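Local structure of phosphatidylserine synthase (3HSI) at residues C[126-131]-C[196-201]; C[130-135]-C[220-225]; C[56-61]-C[88-93]. The protein is a bacterial member of the phospholipase D superfamily, an alpha/beta protein whose chain folds around two large mixed beta sheets. All coordinates share one frame; numbering follows the deposited sequence. Where two conformers were deposited one is given.

Contact 1. Residues C[126-131]-C[196-201]; sequences MFFGVP and LDFSAV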
loop_
_atom_site.group_PDB
_atom_site.type_symbol
_atom_site.label_atom_id
_atom_site.label_comp_id
_atom_site.label_asym_id
_atom_site.label_seq_id
_atom_site.Cartn_x
_atom_site.Cartn_y
_atom_site.Cartn_z
HETATM N N MSE C 126 -14.135 26.993 9.028
HETATM C CA MSE C 126 -15.204 26.193 8.425
HETATM C C MSE C 126 -14.687 25.037 7.561
HETATM O O MSE C 126 -15.370 24.018 7.420
HETATM C CB MSE C 126 -16.147 27.084 7.612
HETATM C CG MSE C 126 -16.823 28.138 8.467
HETATM SE SE MSE C 126 -18.320 29.025 7.623
HETATM C CE MSE C 126 -19.208 29.481 9.259
ATOM N N PHE C 127 -13.492 25.196 6.997
ATOM C CA PHE C 127 -12.882 24.185 6.141
ATOM C C PHE C 127 -11.768 23.449 6.841
ATOM O O PHE C 127 -10.775 24.047 7.272
ATOM C CB PHE C 127 -12.323 24.813 4.860
ATOM C CG PHE C 127 -13.372 25.174 3.871
ATOM C CD1 PHE C 127 -13.839 24.234 2.975
ATOM C CD2 PHE C 127 -13.905 26.453 3.852
ATOM C CE1 PHE C 127 -14.826 24.556 2.069
ATOM C CE2 PHE C 127 -14.882 26.787 2.946
ATOM C CZ PHE C 127 -15.358 25.829 2.060
ATOM N N PHE C 128 -11.932 22.133 6.928
ATOM C CA PHE C 128 -10.982 21.279 7.600
ATOM C C PHE C 128 -10.460 20.191 6.674
ATOM O O PHE C 128 -11.231 19.561 5.970
ATOM C CB PHE C 128 -11.635 20.669 8.843
ATOM C CG PHE C 128 -12.165 21.698 9.813
ATOM C CD1 PHE C 128 -11.359 22.189 10.838
ATOM C CD2 PHE C 128 -13.474 22.206 9.674
ATOM C CE1 PHE C 128 -11.856 23.144 11.717
ATOM C CE2 PHE C 128 -13.960 23.172 10.560
ATOM C CZ PHE C 128 -13.159 23.616 11.581
ATOM N N GLY C 129 -9.149 19.969 6.705
ATOM C CA GLY C 129 -8.497 18.950 5.876
ATOM C C GLY C 129 -8.241 17.670 6.665
ATOM O O GLY C 129 -7.625 17.699 7.735
ATOM N N VAL C 130 -8.766 16.557 6.155
ATOM C CA VAL C 130 -8.636 15.270 6.841
ATOM C C VAL C 130 -7.604 14.424 6.091
ATOM O O VAL C 130 -7.810 14.093 4.941
ATOM C CB VAL C 130 -9.986 14.516 6.842
ATOM C CG1 VAL C 130 -9.838 13.131 7.445
ATOM C CG2 VAL C 130 -11.079 15.331 7.526
ATOM N N PRO C 131 -6.496 14.061 6.734
ATOM C CA PRO C 131 -5.538 13.163 6.059
ATOM C C PRO C 131 -5.723 11.685 6.445
ATOM O O PRO C 131 -5.494 11.302 7.606
ATOM C CB PRO C 131 -4.197 13.669 6.553
ATOM C CG PRO C 131 -4.515 14.326 7.957
ATOM C CD PRO C 131 -6.022 14.466 8.079
ATOM N N LEU C 196 -13.250 14.322 12.987
ATOM C CA LEU C 196 -12.641 15.549 13.453
ATOM C C LEU C 196 -11.725 15.373 14.656
ATOM O O LEU C 196 -11.963 15.945 15.707
ATOM C CB LEU C 196 -13.717 16.576 13.815
ATOM C CG LEU C 196 -14.339 17.463 12.753
ATOM C CD1 LEU C 196 -15.163 18.521 13.484
ATOM C CD2 LEU C 196 -13.255 18.117 11.919
ATOM N N ASP C 197 -10.654 14.619 14.502
ATOM C CA ASP C 197 -9.631 14.578 15.528
ATOM C C ASP C 197 -8.525 15.599 15.244
ATOM O O ASP C 197 -7.708 15.440 14.315
ATOM C CB ASP C 197 -9.057 13.171 15.626
ATOM C CG ASP C 197 -7.940 13.071 16.640
ATOM O OD1 ASP C 197 -7.687 14.043 17.385
ATOM O OD2 ASP C 197 -7.286 12.006 16.684
ATOM N N PHE C 198 -8.460 16.615 16.091
ATOM C CA PHE C 198 -7.575 17.735 15.851
ATOM C C PHE C 198 -6.081 17.477 16.083
ATOM O O PHE C 198 -5.265 18.335 15.833
ATOM C CB PHE C 198 -8.086 19.006 16.567
ATOM C CG PHE C 198 -9.413 19.495 16.016
ATOM C CD1 PHE C 198 -9.501 19.995 14.720
ATOM C CD2 PHE C 198 -10.580 19.443 16.792
ATOM C CE1 PHE C 198 -10.754 20.447 14.200
ATOM C CE2 PHE C 198 -11.805 19.877 16.289
ATOM C CZ PHE C 198 -11.888 20.383 14.994
ATOM N N SER C 199 -5.699 16.288 16.521
ATOM C CA SER C 199 -4.262 16.006 16.459
ATOM C C SER C 199 -3.818 15.752 15.018
ATOM O O SER C 199 -2.633 15.833 14.743
ATOM C CB SER C 199 -3.858 14.862 17.377
ATOM O OG SER C 199 -4.558 13.717 16.986
ATOM N N ALA C 200 -4.753 15.482 14.096
ATOM C CA ALA C 200 -4.383 15.194 12.687
ATOM C C ALA C 200 -5.091 16.046 11.684
ATOM O O ALA C 200 -4.578 16.249 10.595
ATOM C CB ALA C 200 -4.611 13.740 12.337
ATOM N N VAL C 201 -6.291 16.505 12.042
ATOM C CA VAL C 201 -7.154 17.304 11.176
ATOM C C VAL C 201 -6.893 18.801 11.416
ATOM O O VAL C 201 -6.916 19.260 12.562
ATOM C CB VAL C 201 -8.605 16.914 11.444
ATOM C CG1 VAL C 201 -9.592 17.830 10.728
ATOM C CG2 VAL C 201 -8.812 15.428 11.034
#
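Val-201 and Gly-129 meet where the chain 196-201 runs in beside strand 127-130, and this end of the contact is tightly packed. The CA of Val-201 directs its hydrogen at Gly-129 O, a CA-H...O contact of 3.5 Å, as the chain passes over that carbonyl oxygen. The two methyl branches of Val-201 then divide the work. CG1, anti to the backbone N (chi1 172°), lies 4.0 Å from Phe-128 CB, while CG2 reaches Val-130 CG2 at 4.2 Å, the two valines running side by side and pointing the same way. Next to them the puckered ring of Pro-131 rests its CG 3.3 Å from Ala-200 O, a backbone carbonyl; the Ala-200 methyl touches the same CG more loosely.

Toward the solvent the packing thins. The ring of Phe-128 is met obliquely by Leu-196 CD2 and by Phe-198, whose CE1 lies 3.8 Å from Phe-128 CE1 with the ring planes at 58°. Phe-128 is buried, but Phe-198 is exposed, so this side of the contact borders solvent. The turn carrying it is shaped by Asp-197: OD1 accepts Ser-199 N at 3.1 Å in an Asx turn, and its backbone O takes Ala-200 N and Val-201 N from opposite faces.

The contact thus joins the loop that follows helix 181-195 to an inner strand. Strand 127-130 runs parallel to strand 84-90 on one side and pairs antiparallel with strand 202-203, while Tyr-222 of helix 216-229 packs on Val-130 and Ala-200.

Contact 2. Residues C[130-135]-C[220-225]; sequences VPINTR and RAYRKD
Arg-223 crosses Ile-132 at about a right angle, joining helix 216-229 to the loop that leaves strand 127-130 of this phospholipase D-type alpha/beta fold. Its aliphatic chain passes beside a single backbone oxygen. With CG anti to the backbone N (chi1 175°) and the chain extended to NE, CB starts 3.7 Å from Ile-132 O, CG comes closer, and CD reaches 3.2 Å. The chain then passes Asn-133: NE lies 3.4 Å from Asn-133 ND2, and CZ is just as near. At the tip NH1 closes back on Ile-132 O with a bond of 2.9 Å and 168°, the oxygen lying in the guanidinium plane. NH1 also donates to Leu-389 O, so an arginine, long and with several N-H groups, can serve two backbone carbonyls here.

Asn-133 brings ND2 over one guanidinium face, toward its rim, the planes 17° apart. Two donors face each other, so the amide nitrogen needs an acceptor of its own, which Phe-138 O supplies. Asn-133 OD1 takes Thr-134 N on an in-plane lone pair, and these two bonds fix which way round the amide lies.

Tyr-222, one residue earlier on the helix, works through its ring edge. Pro-131 O sits 3.4 Å from Tyr-222 CD2, while Ile-132 CD1 approaches obliquely; the hydroxyl bonds to Leu-195 O. Arg-388 of the second subunit packs on Thr-134 and gives Asn-133 OD1 a weak hydrogen bond, bringing the dimer interface close to this loop. One methyl, Val-130 CG1, ends 3.3 Å from Tyr-222 OH near the ring plane.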
loop_
_atom_site.group_PDB
_atom_site.type_symbol
_atom_site.label_atom_id
_atom_site.label_comp_id
_atom_site.label_asym_id
_atom_site.label_seq_id
_atom_site.Cartn_x
_atom_site.Cartn_y
_atom_site.Cartn_z
ATOM N N VAL C 130 -8.766 16.557 6.155
ATOM C CA VAL C 130 -8.636 15.270 6.841
ATOM C C VAL C 130 -7.604 14.424 6.091
ATOM O O VAL C 130 -7.810 14.093 4.941
ATOM C CB VAL C 130 -9.986 14.516 6.842
ATOM C CG1 VAL C 130 -9.838 13.131 7.445
ATOM C CG2 VAL C 130 -11.079 15.331 7.526
ATOM N N PRO C 131 -6.496 14.061 6.734
ATOM C CA PRO C 131 -5.538 13.163 6.059
ATOM C C PRO C 131 -5.723 11.685 6.445
ATOM O O PRO C 131 -5.494 11.302 7.606
ATOM C CB PRO C 131 -4.197 13.669 6.553
ATOM C CG PRO C 131 -4.515 14.326 7.957
ATOM C CD PRO C 131 -6.022 14.466 8.079
ATOM N N ILE C 132 -6.080 10.858 5.465
ATOM C CA ILE C 132 -6.385 9.450 5.697
ATOM C C ILE C 132 -5.104 8.600 5.655
ATOM O O ILE C 132 -5.091 7.433 6.065
ATOM C CB ILE C 132 -7.446 8.972 4.704
ATOM C CG1 ILE C 132 -8.792 9.665 5.024
ATOM C CG2 ILE C 132 -7.584 7.448 4.703
ATOM C CD1 ILE C 132 -9.227 9.505 6.505
ATOM N N ASN C 133 -4.028 9.186 5.168
ATOM C CA ASN C 133 -2.722 8.537 5.235
ATOM C C ASN C 133 -1.707 9.631 5.033
ATOM O O ASN C 133 -2.090 10.766 4.733
ATOM C CB ASN C 133 -2.559 7.428 4.184
ATOM C CG ASN C 133 -1.708 6.276 4.694
ATOM O OD1 ASN C 133 -0.751 6.480 5.444
ATOM N ND2 ASN C 133 -2.052 5.067 4.301
ATOM N N THR C 134 -0.436 9.278 5.168
ATOM C CA THR C 134 0.673 10.234 5.142
ATOM C C THR C 134 0.995 10.708 3.724
ATOM O O THR C 134 1.658 11.729 3.542
ATOM C CB THR C 134 1.947 9.632 5.781
ATOM O OG1 THR C 134 2.351 8.490 5.032
ATOM C CG2 THR C 134 1.716 9.212 7.227
ATOM N N ARG C 135 0.520 9.944 2.742
ATOM C CA ARG C 135 0.610 10.259 1.319
ATOM C C ARG C 135 -0.720 9.960 0.653
ATOM O O ARG C 135 -1.315 8.895 0.881
ATOM C CB ARG C 135 1.709 9.442 0.649
ATOM C CG ARG C 135 3.013 10.229 0.531
ATOM C CD ARG C 135 4.169 9.459 1.091
ATOM N NE ARG C 135 5.347 10.307 1.300
ATOM C CZ ARG C 135 6.180 10.208 2.345
ATOM N NH1 ARG C 135 5.963 9.295 3.302
ATOM N NH2 ARG C 135 7.232 11.031 2.444
ATOM N N ARG C 220 -0.437 8.952 11.043
ATOM C CA ARG C 220 -0.348 7.529 11.310
ATOM C C ARG C 220 -1.227 7.093 12.473
ATOM O O ARG C 220 -2.058 6.224 12.306
ATOM C CB ARG C 220 1.106 7.108 11.606
ATOM C CG ARG C 220 1.760 6.318 10.521
ATOM C CD ARG C 220 3.101 5.676 11.003
ATOM N NE ARG C 220 4.100 6.696 11.331
ATOM C CZ ARG C 220 4.752 7.430 10.427
ATOM N NH1 ARG C 220 5.617 8.350 10.828
ATOM N NH2 ARG C 220 4.545 7.238 9.123
ATOM N N ALA C 221 -1.015 7.658 13.659
ATOM C CA ALA C 221 -1.868 7.359 14.816
ATOM C C ALA C 221 -3.367 7.629 14.553
ATOM O O ALA C 221 -4.247 6.909 15.023
ATOM C CB ALA C 221 -1.401 8.156 16.044
ATOM N N TYR C 222 -3.664 8.666 13.805
ATOM C CA TYR C 222 -5.072 8.958 13.510
ATOM C C TYR C 222 -5.699 7.888 12.627
ATOM O O TYR C 222 -6.828 7.502 12.855
ATOM C CB TYR C 222 -5.166 10.277 12.798
ATOM C CG TYR C 222 -6.491 10.629 12.203
ATOM C CD1 TYR C 222 -7.573 10.953 13.004
ATOM C CD2 TYR C 222 -6.637 10.734 10.807
ATOM C CE1 TYR C 222 -8.804 11.346 12.427
ATOM C CE2 TYR C 222 -7.829 11.133 10.232
ATOM C CZ TYR C 222 -8.909 11.450 11.043
ATOM O OH TYR C 222 -10.099 11.849 10.465
ATOM N N ARG C 223 -4.962 7.441 11.609
ATOM C CA ARG C 223 -5.491 6.469 10.646
ATOM C C ARG C 223 -5.754 5.193 11.415
ATOM O O ARG C 223 -6.837 4.622 11.337
ATOM C CB ARG C 223 -4.480 6.194 9.509
ATOM C CG ARG C 223 -4.896 5.106 8.533
ATOM C CD ARG C 223 -3.801 4.845 7.453
ATOM N NE ARG C 223 -4.132 3.658 6.657
ATOM C CZ ARG C 223 -4.896 3.648 5.569
ATOM N NH1 ARG C 223 -5.432 4.757 5.090
ATOM N NH2 ARG C 223 -5.158 2.501 4.981
ATOM N N LYS C 224 -4.748 4.763 12.169
ATOM C CA LYS C 224 -4.840 3.538 12.939
ATOM C C LYS C 224 -6.029 3.552 13.905
ATOM O O LYS C 224 -6.765 2.579 14.009
ATOM C CB LYS C 224 -3.538 3.299 13.680
ATOM C CG LYS C 224 -3.324 1.849 14.038
ATOM C CD LYS C 224 -1.865 1.646 14.331
ATOM C CE LYS C 224 -1.653 0.611 15.388
ATOM N NZ LYS C 224 -1.915 1.234 16.693
ATOM N N ASP C 225 -6.225 4.671 14.580
ATOM C CA ASP C 225 -7.332 4.795 15.513
ATOM C C ASP C 225 -8.680 4.773 14.792
ATOM O O ASP C 225 -9.590 4.076 15.209
ATOM C CB ASP C 225 -7.180 6.069 16.373
ATOM C CG ASP C 225 -8.186 6.133 17.522
ATOM O OD1 ASP C 225 -8.419 5.116 18.202
ATOM O OD2 ASP C 225 -8.746 7.209 17.775
#

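Contact 3. Residues C[56-61]-C[88-93]; sequences TALYWQ and LIDWHR
Thr-56 and Leu-88 form a parallel bridge, CA atoms 4.7 Å apart, in which Ala-57 N donates to Leu-88 O at 3.0 Å; one step on, Asp-90 N donates to Leu-58 O at 3.1 Å. A water donates to both Leu-58 O and Asp-90 O and so bridges the two chains. Strands 52-56 and 84-90, with helix 64-79 between them, make a beta-alpha-beta crossover, and the contact lies at the C-terminal ends of its two strands.

On the sheet face shared by Thr-56 and Leu-88, branched side chains pack toward helix 181-195. Ile-89, the next residue, turns away from that face, its CG2 3.8 Å from Tyr-59 CA and also touching Trp-60 CB. Leu-58 CD1 lies alongside Asp-90 CB, pointing the same way.

Farther on, Arg-93 lays its guanidinium flat on Tyr-59, the planes only 20° apart and CZ 4.1 Å from the ring centroid. Tyr-59 sets its ring between the backbone N and the carbonyl carbon (chi1 59°), and Arg-93 bends at chi2 so that NH2 comes over the ring centre. Gln-61 approaches at the guanidinium edge, taking a bond of 3.2 Å from Arg-93 NH2 on OE1, with the amide turned 64° away from the guanidinium plane. That oxygen also accepts from Asn-107. Asp-90 shapes the turn leading to the arginine: its OD2 uses the anti lone pair to accept Arg-93 N at 2.9 Å, an Asx motif.

Within this contact the guanidinium is therefore held by uncharged groups, a pi face and an amide oxygen; the cation-pi attraction probably steadies its position, while the hydrogen bond to Gln-61 OE1 would limit its rotation over the ring.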
loop_
_atom_site.group_PDB
_atom_site.type_symbol
_atom_site.label_atom_id
_atom_site.label_comp_id
_atom_site.label_asym_id
_atom_site.label_seq_id
_atom_site.Cartn_x
_atom_site.Cartn_y
_atom_site.Cartn_z
ATOM N N THR C 56 -18.862 16.278 4.235
ATOM C CA THR C 56 -17.629 15.517 4.003
ATOM C C THR C 56 -17.661 15.256 2.508
ATOM O O THR C 56 -18.647 14.766 2.006
ATOM C CB THR C 56 -17.554 14.106 4.736
ATOM O OG1 THR C 56 -18.728 13.328 4.403
ATOM C CG2 THR C 56 -17.464 14.238 6.219
ATOM N N ALA C 57 -16.612 15.645 1.795
ATOM C CA ALA C 57 -16.507 15.398 0.365
ATOM C C ALA C 57 -15.034 15.143 0.076
ATOM O O ALA C 57 -14.180 15.425 0.928
ATOM C CB ALA C 57 -17.045 16.587 -0.434
ATOM N N LEU C 58 -14.732 14.546 -1.069
ATOM C CA LEU C 58 -13.342 14.374 -1.474
ATOM C C LEU C 58 -12.713 15.766 -1.680
ATOM O O LEU C 58 -11.635 16.070 -1.146
ATOM C CB LEU C 58 -13.237 13.560 -2.751
ATOM C CG LEU C 58 -11.793 13.349 -3.289
ATOM C CD1 LEU C 58 -10.853 12.696 -2.252
ATOM C CD2 LEU C 58 -11.791 12.534 -4.621
ATOM N N TYR C 59 -13.407 16.641 -2.394
ATOM C CA TYR C 59 -12.884 17.980 -2.565
ATOM C C TYR C 59 -13.972 18.983 -2.788
ATOM O O TYR C 59 -15.110 18.621 -3.062
ATOM C CB TYR C 59 -11.854 18.035 -3.695
ATOM C CG TYR C 59 -12.338 17.612 -5.071
ATOM C CD1 TYR C 59 -12.800 18.556 -5.981
ATOM C CD2 TYR C 59 -12.273 16.278 -5.482
ATOM C CE1 TYR C 59 -13.195 18.189 -7.251
ATOM C CE2 TYR C 59 -12.673 15.897 -6.752
ATOM C CZ TYR C 59 -13.137 16.859 -7.633
ATOM O OH TYR C 59 -13.535 16.514 -8.903
ATOM N N TRP C 60 -13.613 20.258 -2.651
ATOM C CA TRP C 60 -14.495 21.342 -2.954
ATOM C C TRP C 60 -13.643 22.342 -3.741
ATOM O O TRP C 60 -12.745 22.993 -3.204
ATOM C CB TRP C 60 -15.037 21.923 -1.660
ATOM C CG TRP C 60 -16.003 23.027 -1.808
ATOM C CD1 TRP C 60 -15.956 24.059 -2.706
ATOM C CD2 TRP C 60 -17.139 23.271 -0.975
ATOM N NE1 TRP C 60 -17.002 24.921 -2.490
ATOM C CE2 TRP C 60 -17.746 24.458 -1.434
ATOM C CE3 TRP C 60 -17.700 22.597 0.126
ATOM C CZ2 TRP C 60 -18.894 24.998 -0.833
ATOM C CZ3 TRP C 60 -18.843 23.136 0.728
ATOM C CH2 TRP C 60 -19.437 24.309 0.229
ATOM N N GLN C 61 -13.930 22.426 -5.041
ATOM C CA GLN C 61 -13.055 23.106 -5.994
ATOM C C GLN C 61 -13.311 24.609 -6.050
ATOM O O GLN C 61 -14.445 25.064 -5.955
ATOM C CB GLN C 61 -13.281 22.503 -7.373
ATOM C CG GLN C 61 -12.340 22.962 -8.453
ATOM C CD GLN C 61 -10.932 22.398 -8.264
ATOM O OE1 GLN C 61 -10.737 21.361 -7.625
ATOM N NE2 GLN C 61 -9.951 23.086 -8.809
ATOM N N LEU C 88 -15.506 19.086 5.787
ATOM C CA LEU C 88 -14.297 18.230 5.815
ATOM C C LEU C 88 -13.967 17.742 4.399
ATOM O O LEU C 88 -14.815 17.157 3.735
ATOM C CB LEU C 88 -14.465 17.046 6.784
ATOM C CG LEU C 88 -14.405 17.279 8.299
ATOM C CD1 LEU C 88 -15.520 18.235 8.777
ATOM C CD2 LEU C 88 -14.456 15.959 9.102
ATOM N N ILE C 89 -12.757 18.028 3.929
ATOM C CA ILE C 89 -12.321 17.542 2.624
ATOM C C ILE C 89 -10.974 16.879 2.803
ATOM O O ILE C 89 -10.330 17.032 3.844
ATOM C CB ILE C 89 -12.256 18.666 1.500
ATOM C CG1 ILE C 89 -11.381 19.889 1.902
ATOM C CG2 ILE C 89 -13.653 19.038 1.019
ATOM C CD1 ILE C 89 -12.094 21.032 2.668
ATOM N N ASP C 90 -10.544 16.142 1.797
ATOM C CA ASP C 90 -9.279 15.449 1.894
ATOM C C ASP C 90 -8.164 16.508 2.016
ATOM O O ASP C 90 -8.150 17.502 1.283
ATOM C CB ASP C 90 -9.070 14.543 0.685
ATOM C CG ASP C 90 -7.817 13.727 0.810
ATOM O OD1 ASP C 90 -7.903 12.646 1.439
ATOM O OD2 ASP C 90 -6.739 14.192 0.324
ATOM N N TRP C 91 -7.269 16.283 2.966
ATOM C CA TRP C 91 -6.138 17.151 3.239
ATOM C C TRP C 91 -5.166 17.294 2.044
ATOM O O TRP C 91 -4.850 18.415 1.678
ATOM C CB TRP C 91 -5.420 16.626 4.456
ATOM C CG TRP C 91 -4.044 17.138 4.684
ATOM C CD1 TRP C 91 -2.851 16.532 4.307
ATOM C CD2 TRP C 91 -3.683 18.326 5.393
ATOM N NE1 TRP C 91 -1.790 17.288 4.733
ATOM C CE2 TRP C 91 -2.263 18.388 5.403
ATOM C CE3 TRP C 91 -4.416 19.339 6.025
ATOM C CZ2 TRP C 91 -1.557 19.445 6.015
ATOM C CZ3 TRP C 91 -3.714 20.399 6.647
ATOM C CH2 TRP C 91 -2.294 20.432 6.629
ATOM N N HIS C 92 -4.715 16.181 1.450
ATOM C CA HIS C 92 -3.764 16.231 0.317
ATOM C C HIS C 92 -4.405 16.842 -0.951
ATOM O O HIS C 92 -3.827 17.693 -1.624
ATOM C CB HIS C 92 -3.254 14.834 -0.033
ATOM C CG HIS C 92 -2.622 14.107 1.107
ATOM N ND1 HIS C 92 -1.359 14.414 1.578
ATOM C CD2 HIS C 92 -3.061 13.063 1.849
ATOM C CE1 HIS C 92 -1.054 13.600 2.573
ATOM N NE2 HIS C 92 -2.071 12.775 2.762
ATOM N N ARG C 93 -5.623 16.420 -1.254
ATOM C CA ARG C 93 -6.307 16.880 -2.451
ATOM C C ARG C 93 -6.520 18.389 -2.424
ATOM O O ARG C 93 -6.385 19.055 -3.458
ATOM C CB ARG C 93 -7.610 16.090 -2.680
ATOM C CG ARG C 93 -8.420 16.508 -3.894
ATOM C CD ARG C 93 -7.638 16.356 -5.216
ATOM N NE ARG C 93 -8.480 16.789 -6.331
ATOM C CZ ARG C 93 -8.717 18.065 -6.645
ATOM N NH1 ARG C 93 -8.152 19.058 -5.938
ATOM N NH2 ARG C 93 -9.512 18.354 -7.673
HETATM O O HOH W 1 -9.742 18.148 -1.034
#

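From the N terminus, contact 3 closes first, joining strands 52-56 and 84-90 before the other contacts open. Contacts 1 and 2 then set out from overlapping stretches around Val-130 and Pro-131. The two loops start together, and that of contact 2 runs on past the closing point of contact 1. Ile-89 joins contact 3 to contact 1 through sheet bonds with Phe-128 and Val-130, and His-92 NE2 joins it to contact 2 at Asn-133 O. Tyr-222 packs on Asp-197, linking contacts 1 and 2. Contact 3 thus holds neighbouring strands together, while contacts 1 and 2 fasten strand 127-130 and its end to the loop after helix 181-195 and to helix 216-229.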